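Local coordinates for ferritin light chain (Trichoplusia ni, PDB 1Z6O), which helps store iron in a soluble, non-toxic form in a secreted 24-chain ferritin, as the subunit that probably facilitates nucleation of the ferrihydrite core, at residues E138-I143 against E166-H171; R145-N150 against P157-Y162; S73-K78 against E206-T211; E124-A129 against R176-H181. One frame throughout, in Å; residues are numbered along the deposited sequence.

Interaction 1: residues E138-I143 against E166-H171; sequences ERAFYI and EFIEDH
Ala140 meets the opposite helix at two points, and its lone methyl suits a place where a larger branch and a ring converge. Its CB touches CG1 of Ile168 at 4.0 Å, while CE1 of His171, one turn further along, comes to 4.1 Å from the same Ala140 CB. Ile168 works with both branches. With CG1 anti to its carbonyl carbon (chi1 -69°), the longer branch goes to Ala140 and CG2 is left for Phe141, whose ring atom CE1 it meets at 4.2 Å. That methyl arrives at the ring's edge, near its plane; Phe141 starts off to one side of the partner helix, and its ring end comes nearer. The His171 imidazole likewise turns an edge to the Ala140 methyl. One face of this imidazole lies against the carbonyl oxygen of Phe167 in the preceding turn, 3.2 Å above the ring plane and displaced toward the rim. Tyr44 of helix 37-61 packs on both Ala140 and His171, while Tyr28 of a second light-chain subunit meets the Phe141 ring. Around Phe167 the helix widens into a pi-type turn. The axes run roughly antiparallel at 139° and 9.7 Å apart, the buried pairing of neighbouring helices in the ferritin four-helix bundle.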
loop_
_atom_site.group_PDB
_atom_site.type_symbol
_atom_site.label_atom_id
_atom_site.label_comp_id
_atom_site.label_asym_id
_atom_site.label_seq_id
_atom_site.Cartn_x
_atom_site.Cartn_y
_atom_site.Cartn_z
ATOM N N GLU A 138 -42.255 -6.126 35.169
ATOM C CA GLU A 138 -43.204 -5.477 36.066
ATOM C C GLU A 138 -42.535 -5.060 37.372
ATOM O O GLU A 138 -42.968 -4.102 38.017
ATOM C CB GLU A 138 -44.417 -6.388 36.307
ATOM C CG GLU A 138 -45.262 -6.502 35.023
ATOM C CD GLU A 138 -46.477 -7.395 35.163
ATOM O OE1 GLU A 138 -46.559 -8.135 36.162
ATOM O OE2 GLU A 138 -47.348 -7.365 34.262
ATOM N N ARG A 139 -41.482 -5.769 37.763
ATOM C CA ARG A 139 -40.760 -5.380 38.972
ATOM C C ARG A 139 -40.058 -4.045 38.661
ATOM O O ARG A 139 -39.998 -3.162 39.510
ATOM C CB ARG A 139 -39.728 -6.444 39.367
ATOM C CG ARG A 139 -38.969 -6.118 40.668
ATOM C CD ARG A 139 -39.877 -6.219 41.903
ATOM N NE ARG A 139 -40.230 -7.609 42.202
ATOM C CZ ARG A 139 -39.420 -8.486 42.796
ATOM N NH1 ARG A 139 -38.188 -8.135 43.176
ATOM N NH2 ARG A 139 -39.843 -9.725 43.000
ATOM N N ALA A 140 -39.522 -3.885 37.450
ATOM C CA ALA A 140 -38.887 -2.609 37.114
ATOM C C ALA A 140 -39.937 -1.490 37.140
ATOM O O ALA A 140 -39.650 -0.386 37.588
ATOM C CB ALA A 140 -38.214 -2.670 35.724
ATOM N N PHE A 141 -41.144 -1.768 36.649
ATOM C CA PHE A 141 -42.216 -0.759 36.657
ATOM C C PHE A 141 -42.522 -0.356 38.105
ATOM O O PHE A 141 -42.753 0.811 38.410
ATOM C CB PHE A 141 -43.505 -1.325 36.041
ATOM C CG PHE A 141 -43.554 -1.276 34.524
ATOM C CD1 PHE A 141 -42.396 -1.083 33.766
ATOM C CD2 PHE A 141 -44.775 -1.434 33.863
ATOM C CE1 PHE A 141 -42.454 -1.050 32.352
ATOM C CE2 PHE A 141 -44.847 -1.404 32.460
ATOM C CZ PHE A 141 -43.677 -1.212 31.703
ATOM N N TYR A 142 -42.540 -1.344 38.986
ATOM C CA TYR A 142 -42.828 -1.115 40.403
ATOM C C TYR A 142 -41.763 -0.225 41.066
ATOM O O TYR A 142 -42.082 0.732 41.767
ATOM C CB TYR A 142 -42.899 -2.467 41.113
ATOM C CG TYR A 142 -43.172 -2.367 42.590
ATOM C CD1 TYR A 142 -44.445 -2.061 43.060
ATOM C CD2 TYR A 142 -42.154 -2.572 43.518
ATOM C CE1 TYR A 142 -44.703 -1.963 44.426
ATOM C CE2 TYR A 142 -42.397 -2.475 44.888
ATOM C CZ TYR A 142 -43.675 -2.170 45.332
ATOM O OH TYR A 142 -43.930 -2.078 46.681
ATOM N N ILE A 143 -40.492 -0.539 40.851
ATOM C CA ILE A 143 -39.421 0.264 41.445
ATOM C C ILE A 143 -39.446 1.684 40.879
ATOM O O ILE A 143 -39.230 2.669 41.600
ATOM C CB ILE A 143 -38.047 -0.386 41.177
ATOM C CG1 ILE A 143 -38.025 -1.789 41.795
ATOM C CG2 ILE A 143 -36.916 0.462 41.784
ATOM C CD1 ILE A 143 -36.769 -2.591 41.419
ATOM N N GLU A 166 -31.475 0.994 31.169
ATOM C CA GLU A 166 -30.848 -0.317 31.261
ATOM C C GLU A 166 -31.754 -1.524 31.346
ATOM O O GLU A 166 -31.295 -2.644 31.144
ATOM C CB GLU A 166 -29.901 -0.331 32.466
ATOM C CG GLU A 166 -28.837 0.747 32.408
ATOM C CD GLU A 166 -27.987 0.640 31.154
ATOM O OE1 GLU A 166 -27.463 -0.465 30.882
ATOM O OE2 GLU A 166 -27.843 1.656 30.442
ATOM N N PHE A 167 -33.030 -1.319 31.650
ATOM C CA PHE A 167 -33.931 -2.458 31.786
ATOM C C PHE A 167 -35.208 -2.382 30.967
ATOM O O PHE A 167 -35.503 -3.258 30.159
ATOM C CB PHE A 167 -34.326 -2.640 33.259
ATOM C CG PHE A 167 -33.165 -2.976 34.156
ATOM C CD1 PHE A 167 -32.345 -1.967 34.667
ATOM C CD2 PHE A 167 -32.837 -4.305 34.411
ATOM C CE1 PHE A 167 -31.202 -2.281 35.420
ATOM C CE2 PHE A 167 -31.698 -4.632 35.158
ATOM C CZ PHE A 167 -30.879 -3.613 35.662
ATOM N N ILE A 168 -35.958 -1.317 31.201
ATOM C CA ILE A 168 -37.261 -1.125 30.590
ATOM C C ILE A 168 -37.340 -1.176 29.065
ATOM O O ILE A 168 -38.209 -1.858 28.518
ATOM C CB ILE A 168 -37.874 0.173 31.172
ATOM C CG1 ILE A 168 -38.206 -0.081 32.654
ATOM C CG2 ILE A 168 -39.123 0.602 30.387
ATOM C CD1 ILE A 168 -38.575 1.180 33.457
ATOM N N GLU A 169 -36.439 -0.494 28.367
ATOM C CA GLU A 169 -36.488 -0.517 26.903
ATOM C C GLU A 169 -36.336 -1.926 26.359
ATOM O O GLU A 169 -37.120 -2.367 25.521
ATOM C CB GLU A 169 -35.381 0.339 26.291
ATOM C CG GLU A 169 -35.316 1.761 26.777
ATOM C CD GLU A 169 -34.225 2.560 26.067
ATOM O OE1 GLU A 169 -33.099 2.031 25.914
ATOM O OE2 GLU A 169 -34.492 3.718 25.670
ATOM N N ASP A 170 -35.330 -2.643 26.844
ATOM C CA ASP A 170 -35.086 -3.991 26.351
ATOM C C ASP A 170 -36.092 -5.049 26.769
ATOM O O ASP A 170 -36.266 -6.039 26.061
ATOM C CB ASP A 170 -33.677 -4.439 26.725
ATOM C CG ASP A 170 -32.610 -3.573 26.076
ATOM O OD1 ASP A 170 -32.786 -3.198 24.892
ATOM O OD2 ASP A 170 -31.594 -3.272 26.745
ATOM N N HIS A 171 -36.748 -4.866 27.912
ATOM C CA HIS A 171 -37.749 -5.839 28.346
ATOM C C HIS A 171 -38.853 -5.995 27.303
ATOM O O HIS A 171 -39.301 -7.105 27.038
ATOM C CB HIS A 171 -38.394 -5.414 29.678
ATOM C CG HIS A 171 -37.525 -5.648 30.876
ATOM N ND1 HIS A 171 -37.685 -4.954 32.058
ATOM C CD2 HIS A 171 -36.498 -6.509 31.081
ATOM C CE1 HIS A 171 -36.793 -5.378 32.940
ATOM N NE2 HIS A 171 -36.061 -6.321 32.372
#

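Interaction 2: residues R145-N150 against P157-Y162; sequences REATRN and PEIAQY. With CA (calcium ion), chain Z.
Thr148 has its CG2 anti to the carbonyl carbon and OG1 between backbone N and carbonyl carbon (chi1 59°), which sends the methyl to the CB of Ala160, 3.6 Å from Thr148 CG2. Its hydroxyl meanwhile bonds to the carbonyl oxygen of His144 on its own helix, so the beta-branched residue pairs a polar and an apolar task. Beside it, Ala147 CB meets Ile159 CG2 at 4.3 Å; the end of Ile159 leads away from this segment, and the side chain also packs on Val37 and Leu41 of helix 37-61. Small residues at 147 and 160 let the backbones come close, their CA atoms 6.4 Å apart. The contact closes the connection between two consecutive helices of the ferritin four-helix bundle, 122-148 and 157-190, pairing the end of one with the start of the next. On the second helix, Gln161 has CG anti to its backbone N (chi1 168°) and bends at chi2, bringing OE1 to 2.5 Å from the calcium ion. Glu164 and the Gln161 and Glu164 residues of two other light-chain subunits complete this site, while the Gln161 amide NE2 bonds to Glu165 and Glu169 of one of those neighbours.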
loop_
_atom_site.group_PDB
_atom_site.type_symbol
_atom_site.label_atom_id
_atom_site.label_comp_id
_atom_site.label_asym_id
_atom_site.label_seq_id
_atom_site.Cartn_x
_atom_site.Cartn_y
_atom_site.Cartn_z
ATOM N N ARG A 145 -42.061 3.315 39.791
ATOM C CA ARG A 145 -43.188 4.019 40.409
ATOM C C ARG A 145 -42.853 4.416 41.863
ATOM O O ARG A 145 -43.225 5.495 42.343
ATOM C CB ARG A 145 -44.435 3.118 40.388
ATOM C CG ARG A 145 -45.686 3.851 40.821
ATOM C CD ARG A 145 -46.958 3.007 40.730
ATOM N NE ARG A 145 -48.071 3.845 41.158
ATOM C CZ ARG A 145 -49.295 3.801 40.657
ATOM N NH1 ARG A 145 -49.598 2.940 39.688
ATOM N NH2 ARG A 145 -50.209 4.648 41.112
ATOM N N GLU A 146 -42.150 3.536 42.561
ATOM C CA GLU A 146 -41.750 3.819 43.936
ATOM C C GLU A 146 -40.779 5.009 43.960
ATOM O O GLU A 146 -40.788 5.815 44.886
ATOM C CB GLU A 146 -41.084 2.570 44.525
ATOM C CG GLU A 146 -40.688 2.666 45.979
ATOM C CD GLU A 146 -41.881 2.847 46.913
ATOM O OE1 GLU A 146 -42.987 2.328 46.599
ATOM O OE2 GLU A 146 -41.692 3.501 47.964
ATOM N N ALA A 147 -39.948 5.134 42.928
ATOM C CA ALA A 147 -38.975 6.219 42.870
ATOM C C ALA A 147 -39.527 7.582 42.473
ATOM O O ALA A 147 -38.954 8.610 42.821
ATOM C CB ALA A 147 -37.849 5.850 41.881
ATOM N N THR A 148 -40.640 7.606 41.755
ATOM C CA THR A 148 -41.111 8.876 41.228
ATOM C C THR A 148 -42.578 9.177 41.423
ATOM O O THR A 148 -43.068 10.160 40.889
ATOM C CB THR A 148 -40.867 8.925 39.691
ATOM O OG1 THR A 148 -41.564 7.830 39.071
ATOM C CG2 THR A 148 -39.391 8.802 39.371
ATOM N N ARG A 149 -43.281 8.369 42.194
ATOM C CA ARG A 149 -44.700 8.607 42.294
ATOM C C ARG A 149 -45.386 8.173 43.581
ATOM O O ARG A 149 -46.272 8.862 44.066
ATOM C CB ARG A 149 -45.335 7.900 41.092
ATOM C CG ARG A 149 -46.749 8.212 40.803
ATOM C CD ARG A 149 -47.144 7.584 39.462
ATOM N NE ARG A 149 -48.575 7.723 39.293
ATOM C CZ ARG A 149 -49.295 7.098 38.381
ATOM N NH1 ARG A 149 -48.714 6.263 37.517
ATOM N NH2 ARG A 149 -50.601 7.310 38.345
ATOM N N ASN A 150 -44.975 7.049 44.148
ATOM C CA ASN A 150 -45.663 6.538 45.327
ATOM C C ASN A 150 -45.470 7.230 46.653
ATOM O O ASN A 150 -46.366 7.202 47.484
ATOM C CB ASN A 150 -45.358 5.058 45.526
ATOM C CG ASN A 150 -45.997 4.189 44.466
ATOM O OD1 ASN A 150 -46.936 4.611 43.779
ATOM N ND2 ASN A 150 -45.502 2.963 44.335
ATOM N N PRO A 157 -35.184 10.593 40.239
ATOM C CA PRO A 157 -35.159 10.380 38.792
ATOM C C PRO A 157 -33.882 9.711 38.297
ATOM O O PRO A 157 -33.822 9.287 37.145
ATOM C CB PRO A 157 -35.368 11.789 38.224
ATOM C CG PRO A 157 -34.753 12.677 39.268
ATOM C CD PRO A 157 -35.153 12.030 40.584
ATOM N N GLU A 158 -32.866 9.612 39.153
ATOM C CA GLU A 158 -31.630 8.940 38.741
ATOM C C GLU A 158 -31.953 7.447 38.648
ATOM O O GLU A 158 -31.592 6.785 37.672
ATOM C CB GLU A 158 -30.502 9.186 39.751
ATOM C CG GLU A 158 -29.106 8.788 39.227
ATOM C CD GLU A 158 -28.837 7.275 39.230
ATOM O OE1 GLU A 158 -28.129 6.805 38.307
ATOM O OE2 GLU A 158 -29.305 6.556 40.149
ATOM N N ILE A 159 -32.639 6.918 39.655
ATOM C CA ILE A 159 -33.040 5.507 39.623
ATOM C C ILE A 159 -34.033 5.295 38.471
ATOM O O ILE A 159 -33.968 4.295 37.755
ATOM C CB ILE A 159 -33.732 5.072 40.944
ATOM C CG1 ILE A 159 -32.725 5.096 42.102
ATOM C CG2 ILE A 159 -34.346 3.670 40.776
ATOM C CD1 ILE A 159 -31.486 4.198 41.881
ATOM N N ALA A 160 -34.958 6.234 38.287
ATOM C CA ALA A 160 -35.932 6.102 37.201
ATOM C C ALA A 160 -35.257 6.024 35.823
ATOM O O ALA A 160 -35.580 5.150 35.016
ATOM C CB ALA A 160 -36.927 7.274 37.235
ATOM N N GLN A 161 -34.317 6.931 35.556
ATOM C CA GLN A 161 -33.628 6.944 34.260
ATOM C C GLN A 161 -32.756 5.695 34.102
ATOM O O GLN A 161 -32.644 5.147 33.002
ATOM C CB GLN A 161 -32.773 8.219 34.120
ATOM C CG GLN A 161 -31.789 8.197 32.935
ATOM C CD GLN A 161 -32.416 8.472 31.555
ATOM O OE1 GLN A 161 -33.635 8.357 31.339
ATOM N NE2 GLN A 161 -31.559 8.825 30.603
ATOM N N TYR A 162 -32.131 5.250 35.191
ATOM C CA TYR A 162 -31.311 4.030 35.147
ATOM C C TYR A 162 -32.197 2.842 34.726
ATOM O O TYR A 162 -31.832 2.059 33.844
ATOM C CB TYR A 162 -30.699 3.763 36.530
ATOM C CG TYR A 162 -30.041 2.403 36.683
ATOM C CD1 TYR A 162 -28.976 2.019 35.866
ATOM C CD2 TYR A 162 -30.462 1.519 37.672
ATOM C CE1 TYR A 162 -28.341 0.770 36.040
ATOM C CE2 TYR A 162 -29.836 0.282 37.857
ATOM C CZ TYR A 162 -28.784 -0.082 37.039
ATOM O OH TYR A 162 -28.187 -1.307 37.233
HETATM CA CA CA Z . -35.871 8.922 30.300
#

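Interaction 3: residues S73-K78 against E206-T211; sequences SKLFKK and EYLQKT
Leu75 and Leu208 cross obliquely, each sending a CD1 methyl to the other, 4.2 Å between Leu75 CD1 and Leu208 CD1. Their first torsions differ: Leu75 holds CG anti to the backbone N (chi1 180°), Leu208 anti to the carbonyl carbon. Both start toward the other helix, and from these different torsions their CD1 methyls meet. At the exposed rim Lys74 reaches across with a fully extended chain, well suited to span a gap and leave its charge near solvent. Its NZ donates to the carbonyl oxygen of Gln209 at 3.1 Å. The ammonium sits 25° out of the carbonyl plane, with a C=O...N angle of 146°. This acceptor lies near the C-terminal end of helix 197-211, where the chain is about to stop, and a lysine charge probably suits the partial negative charge gathered there. Similarly, Lys78 forms a salt bridge with the terminal carboxylate of Val212. The Gln209 side chain points back to Asp205, to which its NE2 bonds. The short helix 197-211 thus lies against helix 70-96, with His181 of helix 157-190 touching both leucines and Leu126 of helix 122-148 packing on Leu75; heavy-chain residues meet Tyr207 beyond.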
loop_
_atom_site.group_PDB
_atom_site.type_symbol
_atom_site.label_atom_id
_atom_site.label_comp_id
_atom_site.label_asym_id
_atom_site.label_seq_id
_atom_site.Cartn_x
_atom_site.Cartn_y
_atom_site.Cartn_z
ATOM N N SER A 73 -31.439 -24.288 23.945
ATOM C CA SER A 73 -30.381 -24.179 24.933
ATOM C C SER A 73 -29.671 -22.823 24.817
ATOM O O SER A 73 -29.381 -22.164 25.822
ATOM C CB SER A 73 -29.395 -25.350 24.751
ATOM O OG SER A 73 -28.467 -25.360 25.804
ATOM N N LYS A 74 -29.414 -22.393 23.586
ATOM C CA LYS A 74 -28.755 -21.113 23.335
ATOM C C LYS A 74 -29.628 -19.945 23.822
ATOM O O LYS A 74 -29.120 -18.948 24.350
ATOM C CB LYS A 74 -28.493 -20.963 21.834
ATOM C CG LYS A 74 -27.718 -19.721 21.442
ATOM C CD LYS A 74 -27.513 -19.682 19.925
ATOM C CE LYS A 74 -26.640 -18.507 19.515
ATOM N NZ LYS A 74 -26.506 -18.412 18.034
ATOM N N LEU A 75 -30.939 -20.066 23.630
ATOM C CA LEU A 75 -31.873 -19.027 24.066
ATOM C C LEU A 75 -31.764 -18.852 25.584
ATOM O O LEU A 75 -31.645 -17.729 26.090
ATOM C CB LEU A 75 -33.313 -19.416 23.679
ATOM C CG LEU A 75 -34.455 -18.447 24.044
ATOM C CD1 LEU A 75 -35.694 -18.748 23.196
ATOM C CD2 LEU A 75 -34.805 -18.591 25.517
ATOM N N PHE A 76 -31.797 -19.962 26.316
ATOM C CA PHE A 76 -31.707 -19.880 27.771
ATOM C C PHE A 76 -30.337 -19.475 28.277
ATOM O O PHE A 76 -30.224 -18.800 29.296
ATOM C CB PHE A 76 -32.134 -21.200 28.411
ATOM C CG PHE A 76 -33.619 -21.358 28.483
ATOM C CD1 PHE A 76 -34.293 -22.202 27.604
ATOM C CD2 PHE A 76 -34.356 -20.616 29.410
ATOM C CE1 PHE A 76 -35.693 -22.306 27.644
ATOM C CE2 PHE A 76 -35.750 -20.710 29.462
ATOM C CZ PHE A 76 -36.419 -21.559 28.574
ATOM N N LYS A 77 -29.292 -19.877 27.567
ATOM C CA LYS A 77 -27.943 -19.510 27.976
ATOM C C LYS A 77 -27.783 -17.989 27.860
ATOM O O LYS A 77 -27.157 -17.339 28.707
ATOM C CB LYS A 77 -26.932 -20.242 27.090
ATOM C CG LYS A 77 -25.487 -19.828 27.300
ATOM C CD LYS A 77 -25.026 -20.075 28.715
ATOM C CE LYS A 77 -23.531 -19.782 28.822
ATOM N NZ LYS A 77 -23.110 -19.670 30.229
ATOM N N LYS A 78 -28.358 -17.414 26.811
ATOM C CA LYS A 78 -28.282 -15.967 26.629
ATOM C C LYS A 78 -29.061 -15.252 27.747
ATOM O O LYS A 78 -28.590 -14.253 28.296
ATOM C CB LYS A 78 -28.839 -15.577 25.260
ATOM C CG LYS A 78 -28.812 -14.079 25.002
ATOM C CD LYS A 78 -29.204 -13.754 23.567
ATOM C CE LYS A 78 -29.156 -12.253 23.314
ATOM N NZ LYS A 78 -29.537 -11.910 21.914
ATOM N N GLU A 206 -33.820 -25.057 14.833
ATOM C CA GLU A 206 -32.773 -24.626 13.902
ATOM C C GLU A 206 -32.880 -23.114 13.692
ATOM O O GLU A 206 -31.873 -22.409 13.585
ATOM C CB GLU A 206 -32.922 -25.359 12.560
ATOM C CG GLU A 206 -32.602 -26.860 12.641
ATOM C CD GLU A 206 -31.120 -27.127 12.905
ATOM O OE1 GLU A 206 -30.278 -26.543 12.190
ATOM O OE2 GLU A 206 -30.793 -27.920 13.817
ATOM N N TYR A 207 -34.110 -22.621 13.633
ATOM C CA TYR A 207 -34.362 -21.188 13.476
ATOM C C TYR A 207 -33.800 -20.426 14.695
ATOM O O TYR A 207 -33.181 -19.368 14.545
ATOM C CB TYR A 207 -35.867 -20.942 13.361
ATOM C CG TYR A 207 -36.269 -19.490 13.482
ATOM C CD1 TYR A 207 -35.986 -18.582 12.462
ATOM C CD2 TYR A 207 -36.958 -19.030 14.609
ATOM C CE1 TYR A 207 -36.380 -17.248 12.553
ATOM C CE2 TYR A 207 -37.361 -17.691 14.711
ATOM C CZ TYR A 207 -37.067 -16.812 13.675
ATOM O OH TYR A 207 -37.469 -15.499 13.747
ATOM N N LEU A 208 -34.016 -20.954 15.901
ATOM C CA LEU A 208 -33.479 -20.292 17.092
ATOM C C LEU A 208 -31.952 -20.250 17.049
ATOM O O LEU A 208 -31.338 -19.265 17.467
ATOM C CB LEU A 208 -33.928 -20.997 18.377
ATOM C CG LEU A 208 -35.407 -20.866 18.768
ATOM C CD1 LEU A 208 -35.629 -21.553 20.122
ATOM C CD2 LEU A 208 -35.808 -19.384 18.862
ATOM N N GLN A 209 -31.327 -21.311 16.548
ATOM C CA GLN A 209 -29.869 -21.323 16.473
ATOM C C GLN A 209 -29.344 -20.179 15.613
ATOM O O GLN A 209 -28.267 -19.646 15.867
ATOM C CB GLN A 209 -29.366 -22.647 15.899
ATOM C CG GLN A 209 -29.560 -23.820 16.837
ATOM C CD GLN A 209 -29.096 -25.125 16.223
ATOM O OE1 GLN A 209 -27.988 -25.207 15.704
ATOM N NE2 GLN A 209 -29.939 -26.153 16.290
ATOM N N LYS A 210 -30.109 -19.801 14.597
ATOM C CA LYS A 210 -29.700 -18.729 13.697
ATOM C C LYS A 210 -30.077 -17.336 14.164
ATOM O O LYS A 210 -29.464 -16.362 13.748
ATOM C CB LYS A 210 -30.340 -18.901 12.316
ATOM C CG LYS A 210 -29.933 -20.125 11.544
ATOM C CD LYS A 210 -30.525 -20.057 10.137
ATOM C CE LYS A 210 -30.128 -21.265 9.314
ATOM N NZ LYS A 210 -30.720 -22.511 9.873
ATOM N N THR A 211 -31.087 -17.229 15.014
ATOM C CA THR A 211 -31.549 -15.912 15.406
ATOM C C THR A 211 -31.360 -15.468 16.843
ATOM O O THR A 211 -31.425 -14.273 17.121
ATOM C CB THR A 211 -33.034 -15.755 15.051
ATOM O OG1 THR A 211 -33.794 -16.741 15.759
ATOM C CG2 THR A 211 -33.241 -15.952 13.548
#

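Interaction 4: residues E124-A129 against R176-H181; sequences EALAKA and RTLAGH
This is a buried apolar contact between two antiparallel helices of the ferritin four-helix bundle, 122-148 and 157-190, toward the end of the bundle where helix 197-211 packs. The axes of the short segments approach to 9.2 Å and run at 154° to one another, and Leu126 and Leu178 are the residues whose CA atoms face each other most closely. These leucines carry much of the contact, and their branched, wholly apolar ends suit the buried space between the helices. Both have CG anti to the carbonyl carbon, with chi1 near -70°, yet they engage different neighbours. Leu178 sends CD1 toward the Ala129 backbone, 3.9 Å from Ala129 O and 4.2 Å from Ala129 CB; the small alanine admits the leucine close to the main chain. Leu126 lies at about a right angle to His181. The imidazole has the carbonyl oxygen of Thr177 over the centre of one face, 3.4 Å above its plane, and meets Phe204 of helix 197-211 edge-to-face. Phe72 of helix 70-96 also packs on Leu126. Between the leucines themselves the methyls CD2 of Leu126 and CD2 of Leu178 are 4.4 Å apart, whereas Leu126 CD1 presses nearer to His181 CB, at 3.8 Å.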
loop_
_atom_site.group_PDB
_atom_site.type_symbol
_atom_site.label_atom_id
_atom_site.label_comp_id
_atom_site.label_asym_id
_atom_site.label_seq_id
_atom_site.Cartn_x
_atom_site.Cartn_y
_atom_site.Cartn_z
ATOM N N GLU A 124 -43.890 -25.383 27.212
ATOM C CA GLU A 124 -43.862 -25.066 28.645
ATOM C C GLU A 124 -42.661 -24.195 29.002
ATOM O O GLU A 124 -42.779 -23.259 29.796
ATOM C CB GLU A 124 -43.718 -26.322 29.512
ATOM C CG GLU A 124 -44.905 -27.216 29.654
ATOM C CD GLU A 124 -44.584 -28.413 30.557
ATOM O OE1 GLU A 124 -43.583 -29.130 30.287
ATOM O OE2 GLU A 124 -45.326 -28.632 31.540
ATOM N N ALA A 125 -41.497 -24.544 28.460
ATOM C CA ALA A 125 -40.272 -23.795 28.762
ATOM C C ALA A 125 -40.363 -22.350 28.277
ATOM O O ALA A 125 -39.959 -21.430 28.986
ATOM C CB ALA A 125 -39.045 -24.495 28.131
ATOM N N LEU A 126 -40.872 -22.145 27.064
ATOM C CA LEU A 126 -41.011 -20.787 26.538
ATOM C C LEU A 126 -42.047 -20.003 27.342
ATOM O O LEU A 126 -41.879 -18.805 27.577
ATOM C CB LEU A 126 -41.435 -20.813 25.067
ATOM C CG LEU A 126 -40.428 -21.363 24.052
ATOM C CD1 LEU A 126 -41.120 -21.505 22.702
ATOM C CD2 LEU A 126 -39.245 -20.450 23.931
ATOM N N ALA A 127 -43.122 -20.676 27.752
ATOM C CA ALA A 127 -44.169 -20.024 28.543
ATOM C C ALA A 127 -43.597 -19.540 29.869
ATOM O O ALA A 127 -43.909 -18.439 30.328
ATOM C CB ALA A 127 -45.327 -21.001 28.810
ATOM N N LYS A 128 -42.773 -20.370 30.501
ATOM C CA LYS A 128 -42.167 -19.994 31.773
ATOM C C LYS A 128 -41.168 -18.860 31.554
ATOM O O LYS A 128 -41.069 -17.956 32.376
ATOM C CB LYS A 128 -41.446 -21.193 32.408
ATOM C CG LYS A 128 -41.064 -20.984 33.882
ATOM C CD LYS A 128 -42.330 -20.909 34.748
ATOM C CE LYS A 128 -42.074 -21.174 36.232
ATOM N NZ LYS A 128 -41.328 -20.085 36.931
ATOM N N ALA A 129 -40.412 -18.911 30.459
ATOM C CA ALA A 129 -39.456 -17.838 30.184
ATOM C C ALA A 129 -40.235 -16.527 30.001
ATOM O O ALA A 129 -39.843 -15.474 30.512
ATOM C CB ALA A 129 -38.643 -18.150 28.916
ATOM N N ARG A 176 -41.798 -9.437 23.701
ATOM C CA ARG A 176 -42.467 -9.590 22.408
ATOM C C ARG A 176 -41.889 -10.797 21.657
ATOM O O ARG A 176 -42.619 -11.561 21.021
ATOM C CB ARG A 176 -42.297 -8.319 21.565
ATOM C CG ARG A 176 -42.788 -8.470 20.109
ATOM C CD ARG A 176 -44.283 -8.860 20.026
ATOM N NE ARG A 176 -44.688 -8.983 18.618
ATOM C CZ ARG A 176 -44.456 -10.051 17.861
ATOM N NH1 ARG A 176 -43.837 -11.116 18.373
ATOM N NH2 ARG A 176 -44.788 -10.034 16.571
ATOM N N THR A 177 -40.574 -10.968 21.727
ATOM C CA THR A 177 -39.927 -12.099 21.052
ATOM C C THR A 177 -40.417 -13.438 21.614
ATOM O O THR A 177 -40.795 -14.342 20.857
ATOM C CB THR A 177 -38.391 -12.017 21.197
ATOM O OG1 THR A 177 -37.930 -10.841 20.524
ATOM C CG2 THR A 177 -37.708 -13.249 20.579
ATOM N N LEU A 178 -40.418 -13.562 22.938
ATOM C CA LEU A 178 -40.871 -14.795 23.579
ATOM C C LEU A 178 -42.357 -15.046 23.339
ATOM O O LEU A 178 -42.772 -16.191 23.143
ATOM C CB LEU A 178 -40.574 -14.749 25.087
ATOM C CG LEU A 178 -39.078 -14.836 25.424
ATOM C CD1 LEU A 178 -38.848 -14.522 26.911
ATOM C CD2 LEU A 178 -38.576 -16.251 25.104
ATOM N N ALA A 179 -43.172 -13.990 23.355
ATOM C CA ALA A 179 -44.606 -14.167 23.103
ATOM C C ALA A 179 -44.789 -14.703 21.677
ATOM O O ALA A 179 -45.636 -15.566 21.431
ATOM C CB ALA A 179 -45.356 -12.833 23.258
ATOM N N GLY A 180 -44.002 -14.176 20.741
ATOM C CA GLY A 180 -44.088 -14.642 19.361
ATOM C C GLY A 180 -43.715 -16.120 19.271
ATOM O O GLY A 180 -44.350 -16.878 18.533
ATOM N N HIS A 181 -42.688 -16.540 20.010
ATOM C CA HIS A 181 -42.283 -17.953 19.980
ATOM C C HIS A 181 -43.425 -18.840 20.480
ATOM O O HIS A 181 -43.667 -19.903 19.910
ATOM C CB HIS A 181 -41.044 -18.229 20.861
ATOM C CG HIS A 181 -39.793 -17.551 20.397
ATOM N ND1 HIS A 181 -39.614 -17.116 19.101
ATOM C CD2 HIS A 181 -38.637 -17.276 21.050
ATOM C CE1 HIS A 181 -38.403 -16.601 18.973
ATOM N NE2 HIS A 181 -37.788 -16.686 20.142
#

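In the fold
Interactions 1, 2 and 4 all join helix 122-148 to helix 157-190, and follow this antiparallel pair from its connecting turn at interaction 2, through interaction 1, with centres about 11 Å away, to interaction 4, whose centre lies about 29 Å from that of interaction 2. Along the chain they enclose one another in that order. Interaction 3 encloses all of them, bringing helix 197-211 back to helix 70-96; its centre is about 13 Å from that of interaction 4, which it touches through Leu75, Phe76 and Leu208. Calcium binds at the turn end, where three light chains meet; heavy chains border interactions 3 and 4, the latter also touching a second light chain, consistent with one bundle serving different interfaces in the 24-chain shell.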